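Local coordinates for 11R-lipoxygenase (Gersemia fruticosa, PDB 3VF1), which probably catalyses the calcium-regulated oxygenation of polyunsaturated fatty acids by molecular oxygen at a non-heme iron centre, at residues A209-L214 with A622-S627; H218-W223 with N618-V623; W223-C228 with I612-A617; S581-Y586 with S627-L632. All coordinates share one frame; numbering follows the deposited sequence.

Overall arrangement
Helix 619-632 is the common element of contacts 1, 2 and 4, which meet it at successive turns, while contact 3 lies on helix 609-615, the helix that precedes it. Contacts 1 and 4 are buried and almost wholly apolar: a steep helix crossing in the first, an antiparallel helix pair in the second, whose residues come close to the iron. Contacts 2 and 3 are partly buried and farther out, and there the loop running through 218-228 is held by more polar means, a backbone hydrogen bond in one and a bridging water in the other. Contacts 1 and 2, with centres about 9 Å apart, join through the rings of Phe-211, Phe-220 and His-620.

Contact 1. Residues A209-L214 with A622-S627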
# COMPACT_ATOMS: atom_id res chain seq x y z
N ALA A 209 12.82 24.58 -2.22
CA ALA A 209 13.96 23.68 -2.17
C ALA A 209 13.66 22.35 -2.86
O ALA A 209 14.56 21.69 -3.39
CB ALA A 209 14.38 23.45 -0.72
N ASP A 210 12.39 21.96 -2.85
CA ASP A 210 11.97 20.71 -3.47
C ASP A 210 11.91 20.88 -4.98
O ASP A 210 12.22 19.95 -5.73
CB ASP A 210 10.62 20.26 -2.91
CG ASP A 210 10.62 20.18 -1.40
OD1 ASP A 210 11.08 19.15 -0.86
OD2 ASP A 210 10.16 21.14 -0.75
N PHE A 211 11.50 22.06 -5.42
CA PHE A 211 11.58 22.42 -6.83
C PHE A 211 13.04 22.39 -7.27
O PHE A 211 13.37 21.91 -8.36
CB PHE A 211 11.04 23.83 -7.06
CG PHE A 211 9.55 23.89 -7.29
CD1 PHE A 211 8.67 23.34 -6.37
CD2 PHE A 211 9.04 24.52 -8.41
CE1 PHE A 211 7.31 23.41 -6.58
CE2 PHE A 211 7.68 24.59 -8.62
CZ PHE A 211 6.81 24.03 -7.71
N ALA A 212 13.91 22.90 -6.40
CA ALA A 212 15.33 23.02 -6.71
C ALA A 212 16.01 21.66 -6.78
O ALA A 212 16.96 21.48 -7.54
CB ALA A 212 16.00 23.89 -5.67
N ASN A 213 15.53 20.70 -5.98
CA ASN A 213 16.09 19.35 -6.01
C ASN A 213 15.90 18.70 -7.38
O ASN A 213 16.70 17.85 -7.78
CB ASN A 213 15.45 18.48 -4.92
CG ASN A 213 15.97 18.82 -3.53
OD1 ASN A 213 17.06 19.37 -3.38
ND2 ASN A 213 15.18 18.49 -2.51
N LEU A 214 14.85 19.10 -8.08
CA LEU A 214 14.57 18.56 -9.41
C LEU A 214 15.17 19.45 -10.50
O LEU A 214 15.07 19.14 -11.69
CB LEU A 214 13.06 18.43 -9.62
CG LEU A 214 12.32 17.54 -8.62
CD1 LEU A 214 10.83 17.54 -8.92
CD2 LEU A 214 12.88 16.13 -8.64
N ALA A 622 2.23 21.90 -12.27
CA ALA A 622 2.76 20.70 -12.91
C ALA A 622 4.02 20.21 -12.20
O ALA A 622 4.21 19.01 -12.01
CB ALA A 622 3.04 20.95 -14.37
N VAL A 623 4.87 21.15 -11.79
CA VAL A 623 6.09 20.80 -11.07
C VAL A 623 5.73 20.21 -9.71
O VAL A 623 6.37 19.26 -9.24
CB VAL A 623 7.01 22.02 -10.85
CG1 VAL A 623 8.20 21.64 -9.99
CG2 VAL A 623 7.47 22.58 -12.19
N THR A 624 4.71 20.77 -9.07
CA THR A 624 4.27 20.29 -7.77
C THR A 624 3.90 18.81 -7.85
O THR A 624 4.22 18.04 -6.95
CB THR A 624 3.06 21.09 -7.25
OG1 THR A 624 3.47 22.42 -6.91
CG2 THR A 624 2.46 20.42 -6.01
N MET A 625 3.22 18.43 -8.92
CA MET A 625 2.79 17.04 -9.09
C MET A 625 3.98 16.11 -9.26
O MET A 625 4.02 15.03 -8.69
CB MET A 625 1.85 16.91 -10.28
CG MET A 625 1.29 15.50 -10.46
SD MET A 625 0.49 14.90 -8.96
CE MET A 625 -0.06 13.27 -9.48
N VAL A 626 4.96 16.54 -10.06
CA VAL A 626 6.15 15.74 -10.31
C VAL A 626 6.96 15.56 -9.03
O VAL A 626 7.53 14.50 -8.78
CB VAL A 626 7.04 16.36 -11.40
CG1 VAL A 626 8.39 15.66 -11.46
CG2 VAL A 626 6.35 16.30 -12.75
N SER A 627 7.03 16.62 -8.22
CA SER A 627 7.73 16.56 -6.95
C SER A 627 7.06 15.55 -6.03
O SER A 627 7.73 14.78 -5.34
CB SER A 627 7.75 17.94 -6.29
OG SER A 627 8.52 17.93 -5.10
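Two helices of the lipoxygenase fold cross steeply here, and the ring of Phe-211 laid against Val-623 is the centre of the crossing. The axes of 209-213 and 622-627 approach to 10.0 Å and make an angle of 76°, so the short helix touches the long one over little more than a turn. Val-623 CG1 stands over one face of the phenyl ring, 3.4 Å from its centroid, a CH-pi contact displaced slightly toward the rim. The methyl is nearest Phe-211 CE2, at 3.3 Å. On the valine side, CG1 lies anti to the backbone N (chi1 175°), which aims this methyl rather than CG2 at the ring. Thr-624 approaches differently: its OG1 sits at the ring edge, 3.8 Å from Phe-211 CZ, while its polar need is met by His-620 O one turn earlier. Leu-214, farther along the segment, sends CD1 to Ser-627 CA at 3.8 Å and also reaches Val-626 CG1, at 4.0 Å. Asp-210 contributes the flank of its side chain, CB lying 3.8 Å from Ser-627 OG, and its carboxylate turns back to Gly-207 N. The result is an example of an aromatic ring with one valine methyl over its face and a threonine oxygen at its edge, the large side chains of Phe-211 and Leu-214 spanning the space between the axes. Beyond the pair, Phe-220 meets the Phe-211 ring edge-to-face and His-620 adjoins it, Leu-235 from a loop packs on Val-623, and helix 445-449 lies against Thr-624 and Met-625.

Contact 2. Residues H218-W223 with N618-V623; sequences HLFGIW and NKHQAV
Ile-222 O receives the amide of His-620, N to O 3.0 Å, so that the type II turn from Leu-219 to Ile-222 is fastened to the first turn of helix 619-632. Gly-221 takes the third position of that turn, where its positive phi is readily accommodated. Beside it His-620 directs the edge of its imidazole at the face of Phe-220, the T-shaped pair having centroids 5.3 Å apart and planes at 75°. CG of His-620 lies anti to the backbone N (chi1 173°), which swings the ring off the helix and between Phe-220 and the indole of Trp-223, completing an aromatic cluster. Leu-219, the first residue of the turn, divides its branches: CD1 meets Val-623 CG2 at 3.8 Å, and CD2 rests on Lys-619 CD at 3.8 Å.

Asn-618 is the N-cap, and with Gln-621 it forms a capping box. Its OD1 accepts from Gln-621 N at 2.8 Å, while Gln-621 OE1 takes the Asn-618 amide at 2.9 Å. ND2 lies alongside Trp-223, the amide and indole planes being only 14° apart. With Asn-618 replaced by alanine, Gln-621 N would probably lose its cap and a gap would be likely beside the indole. Around the contact, Phe-220 leans on Leu-208 of helix 208-213, and the loop residues Leu-595 and Arg-597 flank Gln-621 at the start of helix 619-632.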
# COMPACT_ATOMS: atom_id res chain seq x y z
N HIS A 218 13.30 27.50 -11.08
CA HIS A 218 13.00 28.67 -11.90
C HIS A 218 11.53 28.73 -12.28
O HIS A 218 11.06 29.73 -12.81
CB HIS A 218 13.87 28.68 -13.16
CG HIS A 218 13.69 27.48 -14.04
ND1 HIS A 218 14.44 26.33 -13.88
CD2 HIS A 218 12.87 27.25 -15.08
CE1 HIS A 218 14.07 25.44 -14.78
NE2 HIS A 218 13.12 25.97 -15.53
N LEU A 219 10.80 27.65 -12.00
CA LEU A 219 9.37 27.59 -12.30
C LEU A 219 8.52 27.77 -11.04
O LEU A 219 7.29 27.67 -11.10
CB LEU A 219 9.02 26.26 -12.97
CG LEU A 219 9.67 25.99 -14.33
CD1 LEU A 219 9.22 24.65 -14.87
CD2 LEU A 219 9.34 27.10 -15.31
N PHE A 220 9.16 28.02 -9.91
CA PHE A 220 8.43 28.19 -8.66
C PHE A 220 7.68 29.52 -8.65
O PHE A 220 8.27 30.57 -8.88
CB PHE A 220 9.38 28.11 -7.46
CG PHE A 220 8.68 28.06 -6.13
CD1 PHE A 220 8.22 26.86 -5.63
CD2 PHE A 220 8.48 29.22 -5.39
CE1 PHE A 220 7.57 26.81 -4.41
CE2 PHE A 220 7.83 29.17 -4.17
CZ PHE A 220 7.38 27.96 -3.68
N GLY A 221 6.38 29.45 -8.38
CA GLY A 221 5.55 30.64 -8.32
C GLY A 221 5.13 31.14 -9.69
O GLY A 221 4.51 32.19 -9.81
N ILE A 222 5.45 30.37 -10.73
CA ILE A 222 5.11 30.75 -12.10
C ILE A 222 3.77 30.14 -12.50
O ILE A 222 3.64 28.93 -12.67
CB ILE A 222 6.19 30.27 -13.09
CG1 ILE A 222 7.58 30.76 -12.64
CG2 ILE A 222 5.89 30.76 -14.49
CD1 ILE A 222 7.69 32.26 -12.50
N TRP A 223 2.76 31.00 -12.65
CA TRP A 223 1.40 30.55 -12.92
C TRP A 223 1.02 30.69 -14.39
O TRP A 223 -0.16 30.80 -14.73
CB TRP A 223 0.40 31.34 -12.06
CG TRP A 223 0.52 31.07 -10.59
CD1 TRP A 223 1.55 30.45 -9.95
CD2 TRP A 223 -0.43 31.42 -9.58
NE1 TRP A 223 1.30 30.39 -8.60
CE2 TRP A 223 0.09 30.98 -8.35
CE3 TRP A 223 -1.67 32.07 -9.59
CZ2 TRP A 223 -0.59 31.16 -7.14
CZ3 TRP A 223 -2.35 32.24 -8.40
CH2 TRP A 223 -1.80 31.79 -7.19
N ASN A 618 -0.92 24.73 -14.83
CA ASN A 618 0.11 25.71 -15.15
C ASN A 618 1.47 25.17 -14.73
O ASN A 618 1.58 24.04 -14.27
CB ASN A 618 -0.19 27.05 -14.46
CG ASN A 618 -0.21 26.96 -12.95
OD1 ASN A 618 0.57 26.23 -12.35
ND2 ASN A 618 -1.12 27.70 -12.33
N LYS A 619 2.51 25.98 -14.90
CA LYS A 619 3.87 25.50 -14.67
C LYS A 619 4.13 25.11 -13.22
O LYS A 619 4.63 24.02 -12.95
CB LYS A 619 4.89 26.55 -15.14
CG LYS A 619 4.80 26.84 -16.63
CD LYS A 619 6.04 27.54 -17.16
CE LYS A 619 5.94 27.76 -18.66
NZ LYS A 619 7.18 28.37 -19.21
N HIS A 620 3.78 25.99 -12.28
CA HIS A 620 3.98 25.70 -10.87
C HIS A 620 3.23 24.44 -10.44
O HIS A 620 3.76 23.61 -9.70
CB HIS A 620 3.53 26.88 -10.00
CG HIS A 620 3.56 26.60 -8.53
ND1 HIS A 620 4.70 26.72 -7.77
CD2 HIS A 620 2.59 26.19 -7.69
CE1 HIS A 620 4.43 26.41 -6.52
NE2 HIS A 620 3.15 26.08 -6.44
N GLN A 621 1.99 24.32 -10.90
CA GLN A 621 1.14 23.19 -10.53
C GLN A 621 1.72 21.87 -11.05
O GLN A 621 1.70 20.86 -10.35
CB GLN A 621 -0.27 23.38 -11.07
CG GLN A 621 -1.05 24.51 -10.41
CD GLN A 621 -2.34 24.83 -11.15
OE1 GLN A 621 -2.47 24.56 -12.34
NE2 GLN A 621 -3.30 25.40 -10.43
N ALA A 622 2.23 21.90 -12.27
CA ALA A 622 2.76 20.70 -12.91
C ALA A 622 4.02 20.21 -12.20
O ALA A 622 4.21 19.01 -12.01
CB ALA A 622 3.04 20.95 -14.37
N VAL A 623 4.87 21.15 -11.79
CA VAL A 623 6.09 20.80 -11.07
C VAL A 623 5.73 20.21 -9.71
O VAL A 623 6.37 19.26 -9.24
CB VAL A 623 7.01 22.02 -10.85
CG1 VAL A 623 8.20 21.64 -9.99
CG2 VAL A 623 7.47 22.58 -12.19

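Contact 3. Residues W223-C228 with I612-A617; sequences WDDWDC and IMASLA
Met-613, Trp-226 and Asp-225 carry this contact between the loop 223-228 and the C-terminal part of helix 609-615 with the residues after it. Met-613 folds round the loop backbone: its chain is bent at chi2 (-43°) and again at chi3 (-61°), bringing CE to 3.4 Å from Trp-226 CB and SD to 3.7 Å from Cys-228 C. The thioether thus touches main chain as well as side chain. Trp-226 turns its indole edge to the loop that follows helix 609-615, where Ala-617 O lies in the ring plane, 3.3 Å from CD1. A water completes the join. It accepts from Trp-226 N at 2.7 Å and donates to both Met-613 O and Ala-617 O, so three backbone groups that do not bond directly share one bridge. Asp-225 sets OD2 beside the backbone of Ala-614, 3.4 Å from its CA, while OD1 forms a salt bridge with Arg-597 NH2. That arginine also serves Leu-616 O through NE, linking the carboxylate to the backbone at Leu-616. Helix 609-615 sits between this loop and helix 369-410, on which Ile-612 packs; Trp-226 in turn touches Lys-619 and Ala-622 of helix 619-632.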
# COMPACT_ATOMS: atom_id res chain seq x y z
N TRP A 223 2.76 31.00 -12.65
CA TRP A 223 1.40 30.55 -12.92
C TRP A 223 1.02 30.69 -14.39
O TRP A 223 -0.16 30.80 -14.73
CB TRP A 223 0.40 31.34 -12.06
CG TRP A 223 0.52 31.07 -10.59
CD1 TRP A 223 1.55 30.45 -9.95
CD2 TRP A 223 -0.43 31.42 -9.58
NE1 TRP A 223 1.30 30.39 -8.60
CE2 TRP A 223 0.09 30.98 -8.35
CE3 TRP A 223 -1.67 32.07 -9.59
CZ2 TRP A 223 -0.59 31.16 -7.14
CZ3 TRP A 223 -2.35 32.24 -8.40
CH2 TRP A 223 -1.80 31.79 -7.19
N ASP A 224 2.02 30.67 -15.26
CA ASP A 224 1.79 30.79 -16.70
C ASP A 224 1.36 29.46 -17.29
O ASP A 224 1.61 28.40 -16.72
CB ASP A 224 3.06 31.27 -17.41
CG ASP A 224 3.52 32.63 -16.93
OD1 ASP A 224 2.69 33.39 -16.39
OD2 ASP A 224 4.72 32.94 -17.11
N ASP A 225 0.71 29.53 -18.45
CA ASP A 225 0.39 28.33 -19.21
C ASP A 225 1.68 27.75 -19.77
O ASP A 225 2.68 28.45 -19.89
CB ASP A 225 -0.54 28.67 -20.38
CG ASP A 225 -1.90 29.15 -19.93
OD1 ASP A 225 -2.07 29.43 -18.72
OD2 ASP A 225 -2.80 29.26 -20.79
N TRP A 226 1.64 26.46 -20.10
CA TRP A 226 2.69 25.87 -20.91
C TRP A 226 2.41 26.27 -22.35
O TRP A 226 1.25 26.32 -22.77
CB TRP A 226 2.70 24.35 -20.76
CG TRP A 226 3.12 23.89 -19.41
CD1 TRP A 226 2.30 23.53 -18.37
CD2 TRP A 226 4.46 23.72 -18.93
NE1 TRP A 226 3.05 23.16 -17.28
CE2 TRP A 226 4.38 23.27 -17.60
CE3 TRP A 226 5.72 23.92 -19.50
CZ2 TRP A 226 5.51 23.00 -16.83
CZ3 TRP A 226 6.84 23.65 -18.74
CH2 TRP A 226 6.73 23.20 -17.42
N ASP A 227 3.46 26.56 -23.11
CA ASP A 227 3.30 27.02 -24.48
C ASP A 227 2.64 25.94 -25.34
O ASP A 227 1.74 26.23 -26.13
CB ASP A 227 4.65 27.41 -25.08
CG ASP A 227 5.30 28.57 -24.35
OD1 ASP A 227 4.58 29.51 -23.96
OD2 ASP A 227 6.53 28.53 -24.14
N CYS A 228 3.08 24.70 -25.18
CA CYS A 228 2.50 23.58 -25.91
C CYS A 228 2.61 22.28 -25.13
O CYS A 228 3.32 22.20 -24.12
CB CYS A 228 3.17 23.44 -27.28
SG CYS A 228 4.91 22.98 -27.22
N ILE A 612 -6.53 24.13 -25.03
CA ILE A 612 -6.20 22.99 -24.19
C ILE A 612 -5.12 23.35 -23.16
O ILE A 612 -5.21 22.95 -22.01
CB ILE A 612 -5.74 21.79 -25.04
CG1 ILE A 612 -6.96 21.13 -25.70
CG2 ILE A 612 -5.00 20.77 -24.19
CD1 ILE A 612 -6.62 20.07 -26.72
N MET A 613 -4.13 24.12 -23.59
CA MET A 613 -3.06 24.54 -22.69
C MET A 613 -3.59 25.42 -21.57
O MET A 613 -2.97 25.53 -20.51
CB MET A 613 -1.97 25.30 -23.46
CG MET A 613 -1.29 24.50 -24.56
SD MET A 613 -0.91 22.81 -24.07
CE MET A 613 0.21 23.10 -22.70
N ALA A 614 -4.74 26.06 -21.80
CA ALA A 614 -5.33 26.94 -20.80
C ALA A 614 -6.08 26.16 -19.73
O ALA A 614 -6.28 26.64 -18.62
CB ALA A 614 -6.25 27.95 -21.47
N SER A 615 -6.50 24.94 -20.08
CA SER A 615 -7.19 24.07 -19.13
C SER A 615 -6.20 23.28 -18.30
O SER A 615 -6.36 23.15 -17.08
CB SER A 615 -8.13 23.11 -19.87
OG SER A 615 -9.31 23.78 -20.29
N LEU A 616 -5.17 22.75 -18.94
CA LEU A 616 -4.18 21.93 -18.26
C LEU A 616 -3.44 22.74 -17.20
O LEU A 616 -3.40 23.97 -17.24
CB LEU A 616 -3.19 21.34 -19.26
CG LEU A 616 -3.78 20.36 -20.28
CD1 LEU A 616 -2.70 19.82 -21.20
CD2 LEU A 616 -4.51 19.22 -19.58
N ALA A 617 -2.86 22.03 -16.24
CA ALA A 617 -2.15 22.66 -15.13
C ALA A 617 -1.13 23.68 -15.62
O ALA A 617 -0.55 23.53 -16.70
CB ALA A 617 -1.45 21.59 -14.29
O HOH W 1 -0.56 25.15 -19.25

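Contact 4. Residues S581-Y586 with S627-L632; sequences SQMATY and SVVNAL
Val-629 faces Gln-582, Met-583 and Tyr-586 across an antiparallel helix pair in the iron-binding helical core, the axes of 582-586 and 627-632 running 9.5 Å apart at 159°. Both valine methyls work. CG1 lies 3.6 Å from Gln-582 O and also meets Gln-582 CB, whereas CG2 reaches Tyr-586 CB at 4.0 Å. One turn on, Leu-632 CD1 comes up to the amide of Gln-582, 3.6 Å from NE2. This amide belongs to a second shell about the metal: NE2 donates to Asn-579 O and OE1 accepts from Gln-388 NE2, which together fix its rotation. Asn-579 is itself an iron ligand, and its ND2 bonds to Leu-632 O, so the two helices share a partner at the metal; the side chain of Leu-632 also lies close to the bound iron. A leucine in place of Gln-582 would probably leave Asn-579 O and Gln-388 NE2 without their mate and so disturb the support behind the ligand. Farther from the metal, Met-583 bends at chi2 (57°) and chi3 (78°) to bring its methyl to the partner helix, where CE settles 3.7 Å from Asn-630 CA and 3.8 Å from Val-629 CG1.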
# COMPACT_ATOMS: atom_id res chain seq x y z
N SER A 581 3.96 2.87 -10.01
CA SER A 581 3.72 3.06 -11.43
C SER A 581 3.32 4.50 -11.73
O SER A 581 3.04 4.85 -12.87
CB SER A 581 2.61 2.12 -11.90
OG SER A 581 1.41 2.38 -11.19
N GLN A 582 3.32 5.33 -10.69
CA GLN A 582 2.79 6.69 -10.80
C GLN A 582 3.65 7.63 -11.65
O GLN A 582 3.14 8.60 -12.20
CB GLN A 582 2.59 7.30 -9.42
CG GLN A 582 1.31 6.88 -8.74
CD GLN A 582 1.10 7.57 -7.40
OE1 GLN A 582 0.19 8.37 -7.24
NE2 GLN A 582 1.96 7.25 -6.44
N MET A 583 4.94 7.35 -11.76
CA MET A 583 5.81 8.21 -12.55
C MET A 583 5.62 7.94 -14.04
O MET A 583 5.65 8.86 -14.86
CB MET A 583 7.28 8.02 -12.17
CG MET A 583 8.22 8.99 -12.88
SD MET A 583 7.80 10.73 -12.61
CE MET A 583 8.46 10.99 -10.96
N ALA A 584 5.40 6.68 -14.38
CA ALA A 584 5.10 6.30 -15.75
C ALA A 584 3.75 6.88 -16.18
O ALA A 584 3.53 7.14 -17.36
CB ALA A 584 5.09 4.78 -15.89
N THR A 585 2.87 7.07 -15.21
CA THR A 585 1.51 7.52 -15.49
C THR A 585 1.37 9.04 -15.44
O THR A 585 0.72 9.63 -16.31
CB THR A 585 0.51 6.90 -14.49
OG1 THR A 585 0.49 5.47 -14.66
CG2 THR A 585 -0.89 7.45 -14.69
N TYR A 586 1.98 9.67 -14.44
CA TYR A 586 1.83 11.10 -14.24
C TYR A 586 3.07 11.90 -14.63
O TYR A 586 3.05 13.13 -14.65
CB TYR A 586 1.47 11.40 -12.78
CG TYR A 586 0.16 10.79 -12.34
CD1 TYR A 586 -1.05 11.39 -12.69
CD2 TYR A 586 0.12 9.63 -11.59
CE1 TYR A 586 -2.25 10.84 -12.30
CE2 TYR A 586 -1.07 9.08 -11.19
CZ TYR A 586 -2.26 9.68 -11.54
OH TYR A 586 -3.45 9.13 -11.15
N SER A 627 7.03 16.62 -8.22
CA SER A 627 7.73 16.56 -6.95
C SER A 627 7.06 15.55 -6.03
O SER A 627 7.73 14.78 -5.34
CB SER A 627 7.75 17.94 -6.29
OG SER A 627 8.52 17.93 -5.10
N VAL A 628 5.73 15.55 -6.02
CA VAL A 628 4.96 14.64 -5.19
C VAL A 628 5.11 13.20 -5.66
O VAL A 628 5.46 12.32 -4.88
CB VAL A 628 3.47 15.03 -5.18
CG1 VAL A 628 2.62 13.88 -4.64
CG2 VAL A 628 3.26 16.29 -4.35
N VAL A 629 4.84 12.97 -6.94
CA VAL A 629 4.93 11.63 -7.51
C VAL A 629 6.33 11.06 -7.34
O VAL A 629 6.50 9.86 -7.11
CB VAL A 629 4.56 11.62 -9.01
CG1 VAL A 629 4.98 10.30 -9.66
CG2 VAL A 629 3.08 11.86 -9.19
N ASN A 630 7.34 11.92 -7.46
CA ASN A 630 8.72 11.49 -7.26
C ASN A 630 8.95 11.05 -5.82
O ASN A 630 9.73 10.14 -5.56
CB ASN A 630 9.68 12.63 -7.63
CG ASN A 630 11.13 12.23 -7.48
OD1 ASN A 630 11.66 11.47 -8.28
ND2 ASN A 630 11.79 12.76 -6.45
N ALA A 631 8.25 11.70 -4.89
CA ALA A 631 8.35 11.36 -3.48
C ALA A 631 7.60 10.07 -3.16
O ALA A 631 8.11 9.20 -2.45
CB ALA A 631 7.83 12.50 -2.62
N LEU A 632 6.38 9.94 -3.68
CA LEU A 632 5.55 8.77 -3.42
C LEU A 632 6.20 7.49 -3.92
O LEU A 632 5.91 6.40 -3.41
CB LEU A 632 4.17 8.93 -4.06
CG LEU A 632 3.28 10.04 -3.49
CD1 LEU A 632 1.98 10.13 -4.29
CD2 LEU A 632 2.97 9.79 -2.02